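Local structure of p-47 protein (Clostridium botulinum E1 str. 'BoNT E Beluga', 5WIX) at residues V320-Y325 and A374-V379; L283-I288 and Y295-N300; L332-I337 and P357-R362. The protein is of unknown function but folds into an elongated, BPI-like molecule with the tulip-domain fold, which would be consistent with binding lipids or other apolar ligands. All coordinates share one frame; numbering follows the deposited sequence.

Overall arrangement
All three contacts lie in the same part of the elongated chain, on one curled antiparallel sheet and the helix 370-390 beside it. Interactions 1 and 2 are closest, about 12 Å between centres; strands 293-307 and 311-322 are neighbours in the sheet, and Val320 CB packs 3.6 Å from Pro297 CB. Interaction 3 is about 17 Å from interaction 1 and 15 Å from interaction 2, centre to centre, and is nested in the chain loop that interaction 1 closes. Leu332 ties the set together: its CD1 lies 3.7 Å from Val320 CG1 and 4.3 Å from Pro297 CB. Cys361 SG comes within 3.5 Å of Lys377 O on the helix.

Interaction 1: residues V320-Y325 and A374-V379; sequences VKLTGY and AVAKSV
Leu322 and Val379, which meet across this contact, also share the ring of Tyr295, a residue of the adjoining strand 293-307: Val379 CG2 sits against one face, almost beneath the ring centre, and Leu322 CD2 comes at the rim near CE1, displaced toward the Val379 side. Thr323 OG1 lies on the opposite side of that ring, offset to the rim near CE1. Between the segments themselves the contact is wholly apolar. Leu322 reaches toward the helix with CG turned away from its carbonyl carbon (chi1 -77°), and its fork opens around a single methyl: Val375 CG2 is 3.4 Å from Leu322 CD2 and 3.6 Å from Leu322 CD1. The Leu322 CD1 branch also rests on Ala376 CB at 3.9 Å, while Leu322 CD2 has Val379 CG2 at 4.2 Å. Strand 320-322 and helix 374-379 run at 145° to each other, their axes 9.2 Å apart at closest approach. This is the tulip-domain arrangement, a long helix lying against a strongly curved antiparallel sheet; Val375 and Val379, one helical turn apart, with Ala376 beside the first, form the surface that the strand meets. Val379 divides its two methyls: CG2 goes to Leu322 and the tyrosine, whereas Val379 CG1, anti to the backbone N (chi1 174°), meets Val320 CG2 at 3.4 Å. Ser330 of the next strand pairs with the Val320 backbone and hydrogen-bonds Ala376 O through its OG. Beyond Leu322 the chain leaves the helix in a type II turn, closed by Tyr325 N to Leu322 O at 2.9 Å, with Gly324 in the third position.

Interaction 2: residues L283-I288 and Y295-N300; sequences LNWYGI and YYPEIN
Pro297 is the bump of this contact, and the base of the Trp285 side chain is the hollow that receives it. Pro297 CG lies 3.5 Å from Trp285 CB and is also near CG and CD1 of the indole, approaching obliquely; from an adjacent direction Ile288 CD1 reaches the same Pro297 CG at 4.1 Å, the two side chains roughly at a right angle. A second projection, Ile299 CD1, meets the benzo corner of the indole, 3.4 Å from Trp285 CE3, on the same side of the ring plane as Pro297. Tyr286 CD2 lies over the other face. The indole NE1 is hydrogen-bonded to Ser386 OG and its ring makes an edge-to-face contact with Phe387, both on helix 370-390, so it bridges sheet and helix in this tulip fold. The backbones form two antiparallel ladders whose register slips by one in the loop around Trp285-Gly287. At one end Leu283 N bonds Ile299 O (3.1 Å, 162°), with a weak return bond. At the other, Ile288 N to Tyr295 O and Tyr295 N to Ile288 O are both 2.8 Å. Between them Trp285 N makes a weak bond to Pro297 O. In the slip, Gly287, with no side chain, lets the Tyr296 ring close over its CA: Gly287 CA lies 3.8 Å from the centroid of that ring, over one face, a CH-pi contact.

Interaction 3: residues L332-I337 and P357-R362; sequences LNMECI and PIMECR
Met334 and Glu335 both hold CG anti to the backbone N, with chi1 of -172° and -177°, and, being consecutive in a strand, send their chains to opposite faces of the sheet. In Met334 the extended chi1 and chi2 lay CG and SD beside Met359, the two side chains pointing the same way with Met334 SD 4.0 Å from Met359 CG; the bend at chi3 then turns the terminal methyl aside. Glu335 stays extended beyond CG and crosses Pro357 at about a right angle; Glu335 OE2 lies 3.2 Å from Pro357 CG, while nearer the backbone Glu335 CB packs on Ile358 CB at 3.7 Å. The backbones are a regular antiparallel pair, 170° between strand directions with axes 4.5 Å apart. Asn333 and Glu360 form a hydrogen-bonded pair: Glu360 N to Asn333 O is 2.9 Å, and Asn333 N to Glu360 O is 3.1 Å. Glu335 and Ile358 form the next one, with Glu335 N to Ile358 O at 3.0 Å and the return bond, Ile358 N to Glu335 O, longer at 3.3 Å. These strands, 328-343 and 348-363, make a long beta hairpin of the curled tulip-domain sheet. The face carrying Leu332, Met334, Met359 and Cys361 is turned to helix 370-390, where Met334 touches Phe387 and Met359 touches Arg388. Asn333, Glu335, Ile358 and Glu360 occupy the opposite face, where the sheet is more exposed. At Pro357 the strand turns a corner: its N carries no hydrogen to give Glu335 O, and its ring lies beside Glu335 O at the end of the ladder, touching that oxygen with CD and meeting Ile337 CG1 with the same atom.

Interaction 1: residues V320-Y325 and A374-V379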
loop_
_atom_site.group_PDB
_atom_site.type_symbol
_atom_site.label_atom_id
_atom_site.label_comp_id
_atom_site.label_asym_id
_atom_site.label_seq_id
_atom_site.Cartn_x
_atom_site.Cartn_y
_atom_site.Cartn_z
ATOM N N VAL A 320 -26.344 20.214 24.539
ATOM C CA VAL A 320 -25.561 21.073 25.416
ATOM C C VAL A 320 -26.444 21.639 26.526
ATOM O O VAL A 320 -27.411 22.357 26.258
ATOM C CB VAL A 320 -24.886 22.219 24.639
ATOM C CG1 VAL A 320 -25.851 22.854 23.661
ATOM C CG2 VAL A 320 -24.345 23.247 25.602
ATOM N N LYS A 321 -26.138 21.302 27.776
ATOM C CA LYS A 321 -26.957 21.798 28.894
ATOM C C LYS A 321 -26.595 23.237 29.265
ATOM O O LYS A 321 -25.431 23.652 29.171
ATOM C CB LYS A 321 -26.827 20.871 30.114
ATOM C CG LYS A 321 -27.425 19.475 29.870
ATOM C CD LYS A 321 -26.988 18.427 30.899
ATOM C CE LYS A 321 -27.787 17.129 30.722
ATOM N NZ LYS A 321 -29.235 17.303 31.103
ATOM N N LEU A 322 -27.608 24.000 29.658
ATOM C CA LEU A 322 -27.417 25.384 30.093
ATOM C C LEU A 322 -26.945 25.469 31.540
ATOM O O LEU A 322 -27.686 25.107 32.457
ATOM C CB LEU A 322 -28.713 26.167 29.947
ATOM C CG LEU A 322 -29.034 26.578 28.524
ATOM C CD1 LEU A 322 -30.291 27.424 28.525
ATOM C CD2 LEU A 322 -27.858 27.348 28.012
ATOM N N THR A 323 -25.724 25.950 31.740
ATOM C CA THR A 323 -25.144 25.994 33.071
ATOM C C THR A 323 -25.968 26.935 33.958
ATOM O O THR A 323 -26.104 28.116 33.646
ATOM C CB THR A 323 -23.659 26.434 33.006
ATOM O OG1 THR A 323 -23.531 27.566 32.137
ATOM C CG2 THR A 323 -22.788 25.305 32.446
ATOM N N GLY A 324 -26.559 26.401 35.028
ATOM C CA GLY A 324 -27.380 27.199 35.927
ATOM C C GLY A 324 -28.858 26.929 35.758
ATOM O O GLY A 324 -29.667 27.308 36.596
ATOM N N TYR A 325 -29.201 26.296 34.643
ATOM C CA TYR A 325 -30.561 25.867 34.316
ATOM C C TYR A 325 -30.424 24.461 33.804
ATOM O O TYR A 325 -30.661 24.202 32.626
ATOM C CB TYR A 325 -31.217 26.743 33.241
ATOM C CG TYR A 325 -31.315 28.205 33.588
ATOM C CD1 TYR A 325 -32.536 28.789 33.895
ATOM C CD2 TYR A 325 -30.179 29.006 33.606
ATOM C CE1 TYR A 325 -32.618 30.134 34.215
ATOM C CE2 TYR A 325 -30.246 30.339 33.927
ATOM C CZ TYR A 325 -31.463 30.902 34.227
ATOM O OH TYR A 325 -31.503 32.240 34.543
ATOM N N ALA A 374 -33.267 31.619 24.449
ATOM C CA ALA A 374 -32.431 32.419 23.569
ATOM C C ALA A 374 -30.933 32.180 23.786
ATOM O O ALA A 374 -30.154 32.178 22.818
ATOM C CB ALA A 374 -32.765 33.876 23.745
ATOM N N VAL A 375 -30.522 31.983 25.035
ATOM C CA VAL A 375 -29.127 31.624 25.286
ATOM C C VAL A 375 -28.936 30.164 24.863
ATOM O O VAL A 375 -27.839 29.754 24.477
ATOM C CB VAL A 375 -28.693 31.828 26.776
ATOM C CG1 VAL A 375 -29.425 33.011 27.385
ATOM C CG2 VAL A 375 -28.938 30.590 27.612
ATOM N N ALA A 376 -30.009 29.383 24.918
ATOM C CA ALA A 376 -29.933 28.008 24.444
ATOM C C ALA A 376 -29.653 27.980 22.928
ATOM O O ALA A 376 -28.855 27.168 22.444
ATOM C CB ALA A 376 -31.217 27.261 24.767
ATOM N N LYS A 377 -30.313 28.875 22.192
ATOM C CA LYS A 377 -30.064 29.011 20.764
ATOM C C LYS A 377 -28.622 29.439 20.538
ATOM O O LYS A 377 -27.945 28.954 19.624
ATOM C CB LYS A 377 -31.030 30.017 20.121
ATOM C CG LYS A 377 -30.480 30.695 18.867
ATOM C CD LYS A 377 -31.563 31.396 18.050
ATOM C CE LYS A 377 -30.959 32.142 16.851
ATOM N NZ LYS A 377 -31.841 32.168 15.635
ATOM N N SER A 378 -28.135 30.332 21.388
ATOM C CA SER A 378 -26.818 30.891 21.146
ATOM C C SER A 378 -25.700 29.915 21.535
ATOM O O SER A 378 -24.701 29.818 20.837
ATOM C CB SER A 378 -26.662 32.219 21.879
ATOM O OG SER A 378 -25.472 32.870 21.473
ATOM N N VAL A 379 -25.872 29.167 22.621
ATOM C CA VAL A 379 -24.875 28.161 22.990
ATOM C C VAL A 379 -24.882 27.005 21.974
ATOM O O VAL A 379 -23.823 26.488 21.586
ATOM C CB VAL A 379 -25.112 27.633 24.426
ATOM C CG1 VAL A 379 -24.164 26.498 24.754
ATOM C CG2 VAL A 379 -24.903 28.756 25.415
#

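Interaction 2: residues L283-I288 and Y295-N300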
loop_
_atom_site.group_PDB
_atom_site.type_symbol
_atom_site.label_atom_id
_atom_site.label_comp_id
_atom_site.label_asym_id
_atom_site.label_seq_id
_atom_site.Cartn_x
_atom_site.Cartn_y
_atom_site.Cartn_z
ATOM N N LEU A 283 -19.036 11.501 23.769
ATOM C CA LEU A 283 -17.877 12.361 23.585
ATOM C C LEU A 283 -18.034 13.652 24.386
ATOM O O LEU A 283 -18.954 14.438 24.135
ATOM C CB LEU A 283 -17.678 12.677 22.097
ATOM C CG LEU A 283 -17.885 11.484 21.166
ATOM C CD1 LEU A 283 -17.796 11.908 19.693
ATOM C CD2 LEU A 283 -16.882 10.383 21.482
ATOM N N ASN A 284 -17.140 13.888 25.342
ATOM C CA ASN A 284 -17.267 15.097 26.164
ATOM C C ASN A 284 -16.511 16.277 25.570
ATOM O O ASN A 284 -15.271 16.369 25.666
ATOM C CB ASN A 284 -16.799 14.818 27.590
ATOM C CG ASN A 284 -17.541 13.645 28.221
ATOM O OD1 ASN A 284 -18.774 13.597 28.232
ATOM N ND2 ASN A 284 -16.782 12.674 28.723
ATOM N N TRP A 285 -17.258 17.174 24.933
ATOM C CA TRP A 285 -16.628 18.325 24.301
ATOM C C TRP A 285 -15.928 19.200 25.325
ATOM O O TRP A 285 -16.242 19.180 26.521
ATOM C CB TRP A 285 -17.648 19.155 23.543
ATOM C CG TRP A 285 -17.043 19.960 22.468
ATOM C CD1 TRP A 285 -16.748 21.286 22.502
ATOM C CD2 TRP A 285 -16.651 19.493 21.180
ATOM N NE1 TRP A 285 -16.197 21.686 21.306
ATOM C CE2 TRP A 285 -16.128 20.599 20.476
ATOM C CE3 TRP A 285 -16.689 18.249 20.550
ATOM C CZ2 TRP A 285 -15.645 20.496 19.181
ATOM C CZ3 TRP A 285 -16.207 18.149 19.267
ATOM C CH2 TRP A 285 -15.691 19.269 18.592
ATOM N N TYR A 286 -14.974 19.977 24.846
ATOM C CA TYR A 286 -14.296 20.921 25.714
ATOM C C TYR A 286 -15.170 22.157 25.978
ATOM O O TYR A 286 -16.168 22.381 25.301
ATOM C CB TYR A 286 -12.944 21.311 25.110
ATOM C CG TYR A 286 -13.011 22.082 23.815
ATOM C CD1 TYR A 286 -13.125 23.464 23.815
ATOM C CD2 TYR A 286 -12.937 21.427 22.583
ATOM C CE1 TYR A 286 -13.173 24.181 22.627
ATOM C CE2 TYR A 286 -12.980 22.137 21.384
ATOM C CZ TYR A 286 -13.094 23.511 21.411
ATOM O OH TYR A 286 -13.151 24.236 20.236
ATOM N N GLY A 287 -14.797 22.960 26.968
ATOM C CA GLY A 287 -15.636 24.075 27.353
ATOM C C GLY A 287 -15.617 25.285 26.417
ATOM O O GLY A 287 -14.539 25.813 26.103
ATOM N N ILE A 288 -16.812 25.744 26.019
ATOM C CA ILE A 288 -17.014 26.969 25.224
ATOM C C ILE A 288 -17.638 28.111 26.028
ATOM O O ILE A 288 -18.729 27.941 26.560
ATOM C CB ILE A 288 -17.967 26.729 24.033
ATOM C CG1 ILE A 288 -17.475 25.582 23.154
ATOM C CG2 ILE A 288 -18.128 27.991 23.210
ATOM C CD1 ILE A 288 -18.616 24.923 22.393
ATOM N N TYR A 295 -19.887 26.541 28.664
ATOM C CA TYR A 295 -20.773 25.419 28.373
ATOM C C TYR A 295 -19.954 24.227 27.860
ATOM O O TYR A 295 -18.858 24.407 27.325
ATOM C CB TYR A 295 -21.860 25.842 27.390
ATOM C CG TYR A 295 -22.660 27.050 27.869
ATOM C CD1 TYR A 295 -23.933 26.901 28.413
ATOM C CD2 TYR A 295 -22.137 28.345 27.765
ATOM C CE1 TYR A 295 -24.660 28.008 28.847
ATOM C CE2 TYR A 295 -22.849 29.450 28.188
ATOM C CZ TYR A 295 -24.112 29.284 28.735
ATOM O OH TYR A 295 -24.810 30.402 29.162
ATOM N N TYR A 296 -20.471 23.015 28.067
ATOM C CA TYR A 296 -19.725 21.777 27.838
ATOM C C TYR A 296 -20.577 20.761 27.118
ATOM O O TYR A 296 -21.056 19.798 27.728
ATOM C CB TYR A 296 -19.249 21.160 29.150
ATOM C CG TYR A 296 -18.162 21.917 29.861
ATOM C CD1 TYR A 296 -16.845 21.510 29.768
ATOM C CD2 TYR A 296 -18.452 23.035 30.636
ATOM C CE1 TYR A 296 -15.840 22.190 30.422
ATOM C CE2 TYR A 296 -17.447 23.735 31.305
ATOM C CZ TYR A 296 -16.140 23.304 31.193
ATOM O OH TYR A 296 -15.125 23.984 31.843
ATOM N N PRO A 297 -20.748 20.949 25.801
ATOM C CA PRO A 297 -21.719 20.129 25.067
ATOM C C PRO A 297 -21.246 18.700 24.982
ATOM O O PRO A 297 -20.060 18.458 25.191
ATOM C CB PRO A 297 -21.765 20.788 23.698
ATOM C CG PRO A 297 -20.393 21.356 23.537
ATOM C CD PRO A 297 -19.958 21.809 24.903
ATOM N N GLU A 298 -22.153 17.768 24.706
ATOM C CA GLU A 298 -21.746 16.382 24.511
ATOM C C GLU A 298 -22.420 15.772 23.294
ATOM O O GLU A 298 -23.651 15.771 23.178
ATOM C CB GLU A 298 -22.038 15.547 25.758
ATOM C CG GLU A 298 -23.464 15.607 26.215
ATOM C CD GLU A 298 -23.633 15.153 27.653
ATOM O OE1 GLU A 298 -24.011 13.973 27.830
ATOM O OE2 GLU A 298 -23.397 15.966 28.591
ATOM N N ILE A 299 -21.596 15.255 22.386
ATOM C CA ILE A 299 -22.090 14.507 21.243
ATOM C C ILE A 299 -22.397 13.071 21.665
ATOM O O ILE A 299 -21.553 12.400 22.269
ATOM C CB ILE A 299 -21.076 14.502 20.086
ATOM C CG1 ILE A 299 -20.743 15.933 19.651
ATOM C CG2 ILE A 299 -21.670 13.770 18.915
ATOM C CD1 ILE A 299 -19.255 16.237 19.563
ATOM N N ASN A 300 -23.592 12.595 21.336
ATOM C CA ASN A 300 -24.048 11.297 21.822
ATOM C C ASN A 300 -23.896 10.122 20.864
ATOM O O ASN A 300 -23.664 8.995 21.312
ATOM C CB ASN A 300 -25.503 11.402 22.241
ATOM C CG ASN A 300 -25.647 11.949 23.623
ATOM O OD1 ASN A 300 -24.897 11.570 24.526
ATOM N ND2 ASN A 300 -26.593 12.865 23.804
#

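Interaction 3: residues L332-I337 and P357-R362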
loop_
_atom_site.group_PDB
_atom_site.type_symbol
_atom_site.label_atom_id
_atom_site.label_comp_id
_atom_site.label_asym_id
_atom_site.label_seq_id
_atom_site.Cartn_x
_atom_site.Cartn_y
_atom_site.Cartn_z
ATOM N N LEU A 332 -28.613 19.280 19.433
ATOM C CA LEU A 332 -27.671 19.636 18.379
ATOM C C LEU A 332 -27.549 18.545 17.286
ATOM O O LEU A 332 -27.197 17.401 17.587
ATOM C CB LEU A 332 -26.296 19.900 18.997
ATOM C CG LEU A 332 -26.192 20.928 20.119
ATOM C CD1 LEU A 332 -24.756 21.059 20.629
ATOM C CD2 LEU A 332 -26.700 22.267 19.620
ATOM N N ASN A 333 -27.830 18.898 16.029
ATOM C CA ASN A 333 -27.633 17.978 14.895
ATOM C C ASN A 333 -26.798 18.597 13.773
ATOM O O ASN A 333 -27.125 19.677 13.282
ATOM C CB ASN A 333 -28.975 17.530 14.310
ATOM C CG ASN A 333 -29.785 16.672 15.268
ATOM O OD1 ASN A 333 -29.890 15.455 15.090
ATOM N ND2 ASN A 333 -30.385 17.307 16.284
ATOM N N MET A 334 -25.737 17.910 13.353
ATOM C CA MET A 334 -24.942 18.369 12.208
ATOM C C MET A 334 -24.681 17.286 11.157
ATOM O O MET A 334 -24.465 16.123 11.490
ATOM C CB MET A 334 -23.599 18.930 12.681
ATOM C CG MET A 334 -22.798 19.593 11.588
ATOM S SD MET A 334 -21.415 20.565 12.213
ATOM C CE MET A 334 -20.408 19.214 12.787
ATOM N N GLU A 335 -24.723 17.676 9.885
ATOM C CA GLU A 335 -24.095 16.890 8.817
ATOM C C GLU A 335 -23.078 17.778 8.112
ATOM O O GLU A 335 -23.391 18.909 7.730
ATOM C CB GLU A 335 -25.104 16.347 7.809
ATOM C CG GLU A 335 -24.440 15.460 6.737
ATOM C CD GLU A 335 -25.376 15.016 5.611
ATOM O OE1 GLU A 335 -25.419 13.802 5.306
ATOM O OE2 GLU A 335 -26.051 15.878 5.013
ATOM N N CYS A 336 -21.861 17.269 7.941
ATOM C CA CYS A 336 -20.763 18.106 7.460
ATOM C C CYS A 336 -19.743 17.332 6.639
ATOM O O CYS A 336 -19.010 16.478 7.163
ATOM C CB CYS A 336 -20.055 18.783 8.639
ATOM S SG CYS A 336 -18.636 19.799 8.163
ATOM N N ILE A 337 -19.700 17.664 5.351
ATOM C CA ILE A 337 -18.789 17.062 4.388
ATOM C C ILE A 337 -17.403 17.716 4.414
ATOM O O ILE A 337 -17.280 18.931 4.237
ATOM C CB ILE A 337 -19.358 17.191 2.995
ATOM C CG1 ILE A 337 -20.852 16.848 3.003
ATOM C CG2 ILE A 337 -18.555 16.343 2.019
ATOM C CD1 ILE A 337 -21.144 15.420 3.343
ATOM N N PRO A 357 -24.360 20.786 5.048
ATOM C CA PRO A 357 -25.759 20.635 4.634
ATOM C C PRO A 357 -26.727 20.589 5.818
ATOM O O PRO A 357 -27.921 20.770 5.607
ATOM C CB PRO A 357 -25.761 19.314 3.842
ATOM C CG PRO A 357 -24.517 18.606 4.198
ATOM C CD PRO A 357 -23.522 19.636 4.658
ATOM N N ILE A 358 -26.227 20.383 7.034
ATOM C CA ILE A 358 -27.077 20.419 8.229
ATOM C C ILE A 358 -26.389 21.062 9.429
ATOM O O ILE A 358 -25.351 20.585 9.888
ATOM C CB ILE A 358 -27.527 19.001 8.660
ATOM C CG1 ILE A 358 -28.549 18.416 7.675
ATOM C CG2 ILE A 358 -28.110 19.033 10.063
ATOM C CD1 ILE A 358 -28.928 16.965 7.973
ATOM N N MET A 359 -26.963 22.150 9.931
ATOM C CA MET A 359 -26.578 22.678 11.239
ATOM C C MET A 359 -27.822 23.128 11.987
ATOM O O MET A 359 -28.193 24.300 11.962
ATOM C CB MET A 359 -25.575 23.823 11.115
ATOM C CG MET A 359 -24.173 23.386 11.475
ATOM S SD MET A 359 -23.037 24.760 11.693
ATOM C CE MET A 359 -23.464 25.791 10.285
ATOM N N GLU A 360 -28.453 22.172 12.657
ATOM C CA GLU A 360 -29.765 22.369 13.245
ATOM C C GLU A 360 -29.700 22.483 14.761
ATOM O O GLU A 360 -29.451 21.500 15.467
ATOM C CB GLU A 360 -30.681 21.220 12.842
ATOM C CG GLU A 360 -32.150 21.508 13.000
ATOM C CD GLU A 360 -32.998 20.262 12.830
ATOM O OE1 GLU A 360 -32.668 19.424 11.952
ATOM O OE2 GLU A 360 -33.986 20.119 13.588
ATOM N N CYS A 361 -29.934 23.695 15.251
ATOM C CA CYS A 361 -29.948 23.981 16.683
ATOM C C CYS A 361 -31.367 24.263 17.167
ATOM O O CYS A 361 -31.957 25.291 16.815
ATOM C CB CYS A 361 -29.044 25.169 16.976
ATOM S SG CYS A 361 -29.167 25.793 18.644
ATOM N N ARG A 362 -31.918 23.350 17.963
ATOM C CA ARG A 362 -33.309 23.478 18.406
ATOM C C ARG A 362 -33.462 23.347 19.925
ATOM O O ARG A 362 -33.627 22.241 20.443
ATOM C CB ARG A 362 -34.193 22.439 17.706
#